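Local coordinates for hypothetical conserved protein, GK1056 (Geobacillus kaustophilus, PDB 2QYH) that is of unknown function but, as a haloacid dehalogenase-like hydrolase, is probably a magnesium-dependent phosphatase, at residues N66-Y78 against G182-L195. Residues are numbered along the deposited sequence; the frame is centred on the assembly and turned at random.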
ATOM      1  N   ASN D  66      13.773  10.515   4.931  1.00 27.59           N
ATOM      2  CA  ASN D  66      14.261  11.647   5.721  1.00 27.59           C
ATOM      3  C   ASN D  66      14.998  12.686   4.887  1.00 27.59           C
ATOM      4  O   ASN D  66      16.036  13.194   5.304  1.00 27.59           O
ATOM      5  CB  ASN D  66      15.201  11.184   6.839  1.00 30.74           C
ATOM      6  CG  ASN D  66      14.531  10.247   7.818  1.00 32.74           C
ATOM      7  OD1 ASN D  66      14.531   9.035   7.622  1.00 36.74           O
ATOM      8  ND2 ASN D  66      13.944  10.805   8.874  1.00 34.74           N
ATOM      9  N   GLY D  67      14.470  12.976   3.702  1.00 25.13           N
ATOM     10  CA  GLY D  67      15.063  13.982   2.844  1.00 25.13           C
ATOM     11  C   GLY D  67      15.980  13.538   1.716  1.00 25.13           C
ATOM     12  O   GLY D  67      16.322  14.352   0.865  1.00 25.13           O
ATOM     13  N   GLN D  68      16.369  12.268   1.681  1.00 26.74           N
ATOM     14  CA  GLN D  68      17.284  11.796   0.644  1.00 27.74           C
ATOM     15  C   GLN D  68      16.694  11.451  -0.718  1.00 26.74           C
ATOM     16  O   GLN D  68      17.441  11.183  -1.656  1.00 27.74           O
ATOM     17  CB  GLN D  68      18.092  10.613   1.173  1.00 29.83           C
ATOM     18  CG  GLN D  68      19.302  11.057   1.975  1.00 31.83           C
ATOM     19  CD  GLN D  68      18.944  12.074   3.036  1.00 33.83           C
ATOM     20  OE1 GLN D  68      18.392  11.730   4.076  1.00 33.83           O
ATOM     21  NE2 GLN D  68      19.240  13.335   2.769  1.00 33.83           N
ATOM     22  N   TYR D  69      15.369  11.466  -0.827  1.00 21.49           N
ATOM     23  CA  TYR D  69      14.684  11.166  -2.083  1.00 21.49           C
ATOM     24  C   TYR D  69      13.398  11.993  -2.116  1.00 21.49           C
ATOM     25  O   TYR D  69      12.444  11.699  -1.397  1.00 20.49           O
ATOM     26  CB  TYR D  69      14.351   9.678  -2.163  1.00 27.73           C
ATOM     27  CG  TYR D  69      13.883   9.225  -3.523  1.00 27.73           C
ATOM     28  CD1 TYR D  69      14.767   9.148  -4.601  1.00 28.73           C
ATOM     29  CD2 TYR D  69      12.558   8.869  -3.734  1.00 26.73           C
ATOM     30  CE1 TYR D  69      14.334   8.725  -5.863  1.00 29.73           C
ATOM     31  CE2 TYR D  69      12.113   8.448  -4.984  1.00 27.73           C
ATOM     32  CZ  TYR D  69      13.002   8.377  -6.044  1.00 28.73           C
ATOM     33  OH  TYR D  69      12.542   7.961  -7.275  1.00 30.73           O
ATOM     34  N   VAL D  70      13.389  13.030  -2.949  1.00 23.53           N
ATOM     35  CA  VAL D  70      12.254  13.935  -3.047  1.00 23.53           C
ATOM     36  C   VAL D  70      11.624  13.933  -4.429  1.00 23.53           C
ATOM     37  O   VAL D  70      12.300  14.169  -5.427  1.00 23.53           O
ATOM     38  CB  VAL D  70      12.701  15.364  -2.707  1.00 22.54           C
ATOM     39  CG1 VAL D  70      11.496  16.303  -2.659  1.00 21.54           C
ATOM     40  CG2 VAL D  70      13.461  15.356  -1.384  1.00 20.54           C
ATOM     41  N   VAL D  71      10.320  13.691  -4.482  1.00 25.83           N
ATOM     42  CA  VAL D  71       9.603  13.637  -5.751  1.00 25.83           C
ATOM     43  C   VAL D  71       8.529  14.717  -5.869  1.00 26.83           C
ATOM     44  O   VAL D  71       7.812  14.995  -4.911  1.00 26.83           O
ATOM     45  CB  VAL D  71       8.915  12.252  -5.927  1.00 19.71           C
ATOM     46  CG1 VAL D  71       8.170  12.205  -7.252  1.00 18.71           C
ATOM     47  CG2 VAL D  71       9.941  11.138  -5.837  1.00 19.71           C
ATOM     48  N   PHE D  72       8.414  15.322  -7.047  1.00 30.19           N
ATOM     49  CA  PHE D  72       7.393  16.345  -7.283  1.00 30.19           C
ATOM     50  C   PHE D  72       6.525  15.970  -8.490  1.00 30.19           C
ATOM     51  O   PHE D  72       7.029  15.806  -9.597  1.00 30.19           O
ATOM     52  CB  PHE D  72       8.030  17.714  -7.531  1.00 19.65           C
ATOM     53  CG  PHE D  72       7.037  18.774  -7.885  1.00 20.65           C
ATOM     54  CD1 PHE D  72       6.091  19.195  -6.957  1.00 20.65           C
ATOM     55  CD2 PHE D  72       7.011  19.317  -9.161  1.00 19.65           C
ATOM     56  CE1 PHE D  72       5.128  20.143  -7.299  1.00 21.65           C
ATOM     57  CE2 PHE D  72       6.051  20.265  -9.513  1.00 20.65           C
ATOM     58  CZ  PHE D  72       5.107  20.679  -8.580  1.00 19.65           C
ATOM     59  N   GLU D  73       5.220  15.844  -8.272  1.00 26.70           N
ATOM     60  CA  GLU D  73       4.288  15.468  -9.335  1.00 26.70           C
ATOM     61  C   GLU D  73       4.794  14.273 -10.146  1.00 26.70           C
ATOM     62  O   GLU D  73       4.798  14.309 -11.374  1.00 26.70           O
ATOM     63  CB  GLU D  73       4.037  16.639 -10.289  1.00 32.20           C
ATOM     64  CG  GLU D  73       3.485  17.892  -9.640  1.00 32.20           C
ATOM     65  CD  GLU D  73       2.941  18.891 -10.655  1.00 33.20           C
ATOM     66  OE1 GLU D  73       3.584  19.089 -11.711  1.00 35.20           O
ATOM     67  OE2 GLU D  73       1.873  19.487 -10.390  1.00 36.20           O
ATOM     68  N   GLY D  74       5.238  13.224  -9.459  1.00 27.03           N
ATOM     69  CA  GLY D  74       5.712  12.043 -10.152  1.00 27.03           C
ATOM     70  C   GLY D  74       7.163  12.004 -10.599  1.00 29.03           C
ATOM     71  O   GLY D  74       7.640  10.945 -10.989  1.00 29.03           O
ATOM     72  N   ASN D  75       7.882  13.121 -10.547  1.00 30.77           N
ATOM     73  CA  ASN D  75       9.275  13.124 -10.986  1.00 31.77           C
ATOM     74  C   ASN D  75      10.262  13.468  -9.883  1.00 30.77           C
ATOM     75  O   ASN D  75      10.011  14.356  -9.072  1.00 31.77           O
ATOM     76  CB  ASN D  75       9.449  14.095 -12.151  1.00 49.36           C
ATOM     77  CG  ASN D  75       8.507  13.792 -13.298  1.00 53.36           C
ATOM     78  OD1 ASN D  75       8.482  12.675 -13.815  1.00 57.36           O
ATOM     79  ND2 ASN D  75       7.726  14.786 -13.701  1.00 52.36           N
ATOM     80  N   VAL D  76      11.389  12.761  -9.864  1.00 25.30           N
ATOM     81  CA  VAL D  76      12.410  12.986  -8.861  1.00 24.30           C
ATOM     82  C   VAL D  76      12.878  14.422  -8.958  1.00 24.30           C
ATOM     83  O   VAL D  76      13.218  14.901 -10.033  1.00 24.30           O
ATOM     84  CB  VAL D  76      13.600  12.032  -9.058  1.00 22.59           C
ATOM     85  CG1 VAL D  76      14.677  12.325  -8.023  1.00 22.59           C
ATOM     86  CG2 VAL D  76      13.129  10.591  -8.925  1.00 22.59           C
ATOM     87  N   LEU D  77      12.891  15.105  -7.820  1.00 29.74           N
ATOM     88  CA  LEU D  77      13.282  16.504  -7.758  1.00 29.74           C
ATOM     89  C   LEU D  77      14.663  16.654  -7.154  1.00 29.74           C
ATOM     90  O   LEU D  77      15.409  17.568  -7.495  1.00 29.74           O
ATOM     91  CB  LEU D  77      12.276  17.280  -6.906  1.00 30.67           C
ATOM     92  CG  LEU D  77      12.384  18.795  -7.023  1.00 32.67           C
ATOM     93  CD1 LEU D  77      11.354  19.271  -7.994  1.00 32.67           C
ATOM     94  CD2 LEU D  77      12.164  19.449  -5.675  1.00 34.67           C
ATOM     95  N   TYR D  78      14.992  15.749  -6.245  1.00 31.52           N
ATOM     96  CA  TYR D  78      16.277  15.770  -5.574  1.00 32.52           C
ATOM     97  C   TYR D  78      16.570  14.401  -4.991  1.00 33.52           C
ATOM     98  O   TYR D  78      15.675  13.743  -4.465  1.00 33.52           O
ATOM     99  CB  TYR D  78      16.259  16.820  -4.458  1.00 24.51           C
ATOM    100  CG  TYR D  78      17.449  16.760  -3.533  1.00 23.51           C
ATOM    101  CD1 TYR D  78      17.432  15.970  -2.387  1.00 20.51           C
ATOM    102  CD2 TYR D  78      18.624  17.441  -3.846  1.00 23.51           C
ATOM    103  CE1 TYR D  78      18.560  15.859  -1.580  1.00 22.51           C
ATOM    104  CE2 TYR D  78      19.754  17.334  -3.050  1.00 22.51           C
ATOM    105  CZ  TYR D  78      19.722  16.545  -1.924  1.00 23.51           C
ATOM    106  OH  TYR D  78      20.869  16.425  -1.161  1.00 25.51           O
ATOM    107  N   GLY D 182      21.281  14.915   6.819  1.00 30.06           N
ATOM    108  CA  GLY D 182      19.989  14.663   6.214  1.00 29.06           C
ATOM    109  C   GLY D 182      18.830  14.605   7.194  1.00 28.06           C
ATOM    110  O   GLY D 182      18.948  14.050   8.292  1.00 28.06           O
ATOM    111  N   SER D 183      17.704  15.187   6.792  1.00 33.34           N
ATOM    112  CA  SER D 183      16.487  15.187   7.603  1.00 32.34           C
ATOM    113  C   SER D 183      15.330  15.571   6.684  1.00 32.34           C
ATOM    114  O   SER D 183      15.546  16.191   5.640  1.00 32.34           O
ATOM    115  CB  SER D 183      16.591  16.183   8.759  1.00 32.35           C
ATOM    116  OG  SER D 183      16.309  17.500   8.328  1.00 31.35           O
ATOM    117  N   LYS D 184      14.106  15.212   7.053  1.00 25.35           N
ATOM    118  CA  LYS D 184      12.995  15.536   6.180  1.00 26.35           C
ATOM    119  C   LYS D 184      12.705  17.022   6.108  1.00 25.35           C
ATOM    120  O   LYS D 184      12.184  17.495   5.094  1.00 25.35           O
ATOM    121  CB  LYS D 184      11.733  14.744   6.553  1.00 31.69           C
ATOM    122  CG  LYS D 184      11.093  15.049   7.889  1.00 32.69           C
ATOM    123  CD  LYS D 184       9.854  14.182   8.058  1.00 32.69           C
ATOM    124  CE  LYS D 184       9.133  14.472   9.365  1.00 34.69           C
ATOM    125  NZ  LYS D 184       7.892  13.659   9.531  1.00 35.69           N
ATOM    126  N   ALA D 185      13.050  17.772   7.149  1.00 26.36           N
ATOM    127  CA  ALA D 185      12.810  19.209   7.103  1.00 26.36           C
ATOM    128  C   ALA D 185      13.749  19.765   6.049  1.00 26.36           C
ATOM    129  O   ALA D 185      13.409  20.699   5.322  1.00 26.36           O
ATOM    130  CB  ALA D 185      13.092  19.850   8.450  1.00 20.85           C
ATOM    131  N   GLU D 186      14.932  19.163   5.967  1.00 35.20           N
ATOM    132  CA  GLU D 186      15.949  19.561   5.000  1.00 35.20           C
ATOM    133  C   GLU D 186      15.439  19.249   3.597  1.00 34.20           C
ATOM    134  O   GLU D 186      15.645  20.026   2.662  1.00 34.20           O
ATOM    135  CB  GLU D 186      17.246  18.795   5.274  1.00 44.10           C
ATOM    136  CG  GLU D 186      18.438  19.227   4.436  1.00 48.10           C
ATOM    137  CD  GLU D 186      18.756  20.709   4.566  1.00 54.10           C
ATOM    138  OE1 GLU D 186      18.422  21.314   5.615  1.00 54.10           O
ATOM    139  OE2 GLU D 186      19.358  21.261   3.618  1.00 57.10           O
ATOM    140  N   GLY D 187      14.777  18.104   3.463  1.00 34.51           N
ATOM    141  CA  GLY D 187      14.230  17.713   2.178  1.00 33.51           C
ATOM    142  C   GLY D 187      13.145  18.695   1.781  1.00 33.51           C
ATOM    143  O   GLY D 187      12.988  19.020   0.607  1.00 34.51           O
ATOM    144  N   ILE D 188      12.390  19.158   2.777  1.00 27.87           N
ATOM    145  CA  ILE D 188      11.323  20.125   2.566  1.00 26.87           C
ATOM    146  C   ILE D 188      11.927  21.449   2.129  1.00 27.87           C
ATOM    147  O   ILE D 188      11.318  22.196   1.361  1.00 27.87           O
ATOM    148  CB  ILE D 188      10.495  20.335   3.868  1.00 20.86           C
ATOM    149  CG1 ILE D 188       9.606  19.114   4.103  1.00 19.86           C
ATOM    150  CG2 ILE D 188       9.626  21.575   3.767  1.00 19.86           C
ATOM    151  CD1 ILE D 188       8.818  19.160   5.368  1.00 14.86           C
ATOM    152  N   ARG D 189      13.133  21.737   2.605  1.00 34.27           N
ATOM    153  CA  ARG D 189      13.784  22.985   2.242  1.00 36.27           C
ATOM    154  C   ARG D 189      14.106  23.082   0.748  1.00 36.27           C
ATOM    155  O   ARG D 189      13.901  24.138   0.156  1.00 36.27           O
ATOM    156  CB  ARG D 189      15.053  23.204   3.059  1.00 46.20           C
ATOM    157  CG  ARG D 189      15.675  24.571   2.825  1.00 48.20           C
ATOM    158  CD  ARG D 189      16.727  24.876   3.869  1.00 49.20           C
ATOM    159  NE  ARG D 189      18.086  24.887   3.336  1.00 57.20           N
ATOM    160  CZ  ARG D 189      18.642  23.887   2.662  1.00 61.20           C
ATOM    161  NH1 ARG D 189      17.956  22.781   2.421  1.00 63.20           N
ATOM    162  NH2 ARG D 189      19.897  23.982   2.247  1.00 62.20           N
HETATM  163  N   MSE D 190      14.607  22.015   0.125  1.00 36.85           N
HETATM  164  CA  MSE D 190      14.890  22.121  -1.309  1.00 36.85           C
HETATM  165  C   MSE D 190      13.690  21.875  -2.173  1.00 36.85           C
HETATM  166  O   MSE D 190      13.654  22.302  -3.322  1.00 55.95           O
HETATM  167  CB  MSE D 190      15.989  21.185  -1.773  1.00 91.30           C
HETATM  168  CG  MSE D 190      16.475  20.228  -0.765  1.00 91.30           C
HETATM  169 SE   MSE D 190      18.375  20.212  -0.955  1.00 91.30          SE
HETATM  170  CE  MSE D 190      18.660  21.726  -2.131  1.00 91.30           C
HETATM  171  N   MSE D 191      12.719  21.150  -1.642  1.00 28.24           N
HETATM  172  CA  MSE D 191      11.518  20.940  -2.403  1.00 28.24           C
HETATM  173  C   MSE D 191      11.018  22.361  -2.690  1.00 28.24           C
HETATM  174  O   MSE D 191      10.799  22.730  -3.850  1.00 35.80           O
HETATM  175  CB  MSE D 191      10.487  20.183  -1.581  1.00 64.86           C
HETATM  176  CG  MSE D 191       9.083  20.321  -2.124  1.00 64.86           C
HETATM  177 SE   MSE D 191       8.421  18.741  -2.981  1.00 64.86          SE
HETATM  178  CE  MSE D 191       9.067  19.052  -4.763  1.00 64.86           C
ATOM    179  N   ILE D 192      10.885  23.167  -1.630  1.00 24.67           N
ATOM    180  CA  ILE D 192      10.390  24.531  -1.777  1.00 24.67           C
ATOM    181  C   ILE D 192      11.368  25.480  -2.455  1.00 24.67           C
ATOM    182  O   ILE D 192      10.960  26.481  -3.051  1.00 24.67           O
ATOM    183  CB  ILE D 192       9.939  25.130  -0.419  1.00 23.93           C
ATOM    184  CG1 ILE D 192      11.145  25.375   0.489  1.00 22.93           C
ATOM    185  CG2 ILE D 192       8.945  24.184   0.250  1.00 23.93           C
ATOM    186  CD1 ILE D 192      10.794  26.011   1.813  1.00 22.93           C
ATOM    187  N   GLU D 193      12.656  25.175  -2.374  1.00 29.56           N
ATOM    188  CA  GLU D 193      13.657  26.006  -3.021  1.00 31.56           C
ATOM    189  C   GLU D 193      13.525  25.782  -4.521  1.00 30.56           C
ATOM    190  O   GLU D 193      13.446  26.733  -5.293  1.00 30.56           O
ATOM    191  CB  GLU D 193      15.053  25.618  -2.552  1.00 57.30           C
ATOM    192  CG  GLU D 193      15.664  26.603  -1.584  1.00 59.30           C
ATOM    193  CD  GLU D 193      16.984  26.115  -1.013  1.00 60.30           C
ATOM    194  OE1 GLU D 193      17.807  25.565  -1.787  1.00 63.30           O
ATOM    195  OE2 GLU D 193      17.198  26.292   0.207  1.00 65.30           O
ATOM    196  N   LYS D 194      13.477  24.515  -4.923  1.00 34.68           N
ATOM    197  CA  LYS D 194      13.355  24.157  -6.329  1.00 33.68           C
ATOM    198  C   LYS D 194      12.012  24.603  -6.904  1.00 33.68           C
ATOM    199  O   LYS D 194      11.940  25.037  -8.052  1.00 33.68           O
ATOM    200  CB  LYS D 194      13.498  22.639  -6.525  1.00 36.34           C
ATOM    201  CG  LYS D 194      14.797  22.007  -6.031  1.00 37.34           C
ATOM    202  CD  LYS D 194      16.020  22.535  -6.759  1.00 42.34           C
ATOM    203  CE  LYS D 194      17.220  21.602  -6.585  1.00 45.34           C
ATOM    204  NZ  LYS D 194      17.554  21.320  -5.160  1.00 46.34           N
ATOM    205  N   LEU D 195      10.947  24.486  -6.118  1.00 27.33           N
ATOM    206  CA  LEU D 195       9.622  24.884  -6.593  1.00 27.33           C
ATOM    207  C   LEU D 195       9.454  26.400  -6.603  1.00 27.33           C
ATOM    208  O   LEU D 195       8.548  26.932  -7.244  1.00 27.33           O
ATOM    209  CB  LEU D 195       8.522  24.251  -5.730  1.00 31.27           C
ATOM    210  CG  LEU D 195       8.437  22.721  -5.774  1.00 31.27           C
ATOM    211  CD1 LEU D 195       7.282  22.236  -4.913  1.00 28.27           C
ATOM    212  CD2 LEU D 195       8.254  22.261  -7.219  1.00 32.27           C
TER
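Val70, whose side chain meets Met191 across the contact, offers its O to two backbone donors, Leu77 N (2.6 Å) and Tyr78 N (3.2 Å). This is a classic beta bulge: Leu77 and Tyr78 both face Val70, and both direct their CB atoms toward helix 184-195. The hairpin, closed by a type I' turn from Phe72 to Asn75, forms one edge of the Rossmann-like HAD sheet; the helix runs roughly crosswise to strand 75-78 (107°) and obliquely to strand 69-72 (37°). Phe72 has CG anti to the backbone N (chi1 175°), which carries its ring to Leu195, whose CD2 sits 3.5 Å from the ring centroid, almost exactly on the normal: a CH-pi contact. Replacing Phe72 with an alanine is likely to take the aromatic face from under Leu195 CD2 and open a gap beside Met191 CE. Met191, a selenomethionine in the crystal, bends its chain so that CE touches both Phe72 CB and Leu77 CD2, which meet it from directions about a right angle apart, while its SE meets Val70 CG1 at 3.9 Å. Leu77 CD2 also rests on Lys194 CB (3.6 Å). Met190 SE lies 4.0 Å from the centroid of Tyr78, over one face, a Met-aromatic contact, although this residue is poorly ordered. At the helix start the backbones close in, Gly67 CA and Gly187 CA being 3.9 Å apart. Ser183 OG caps the helix by accepting from Glu186 N and also hydrogen-bonds to Glu213. No hydrogen bond joins the two segments, so apolar and aromatic contacts and close backbones hold them, while Lys184 turns its charge to Asp9 and Asp211, consistent with the conserved lysine of HAD active sites.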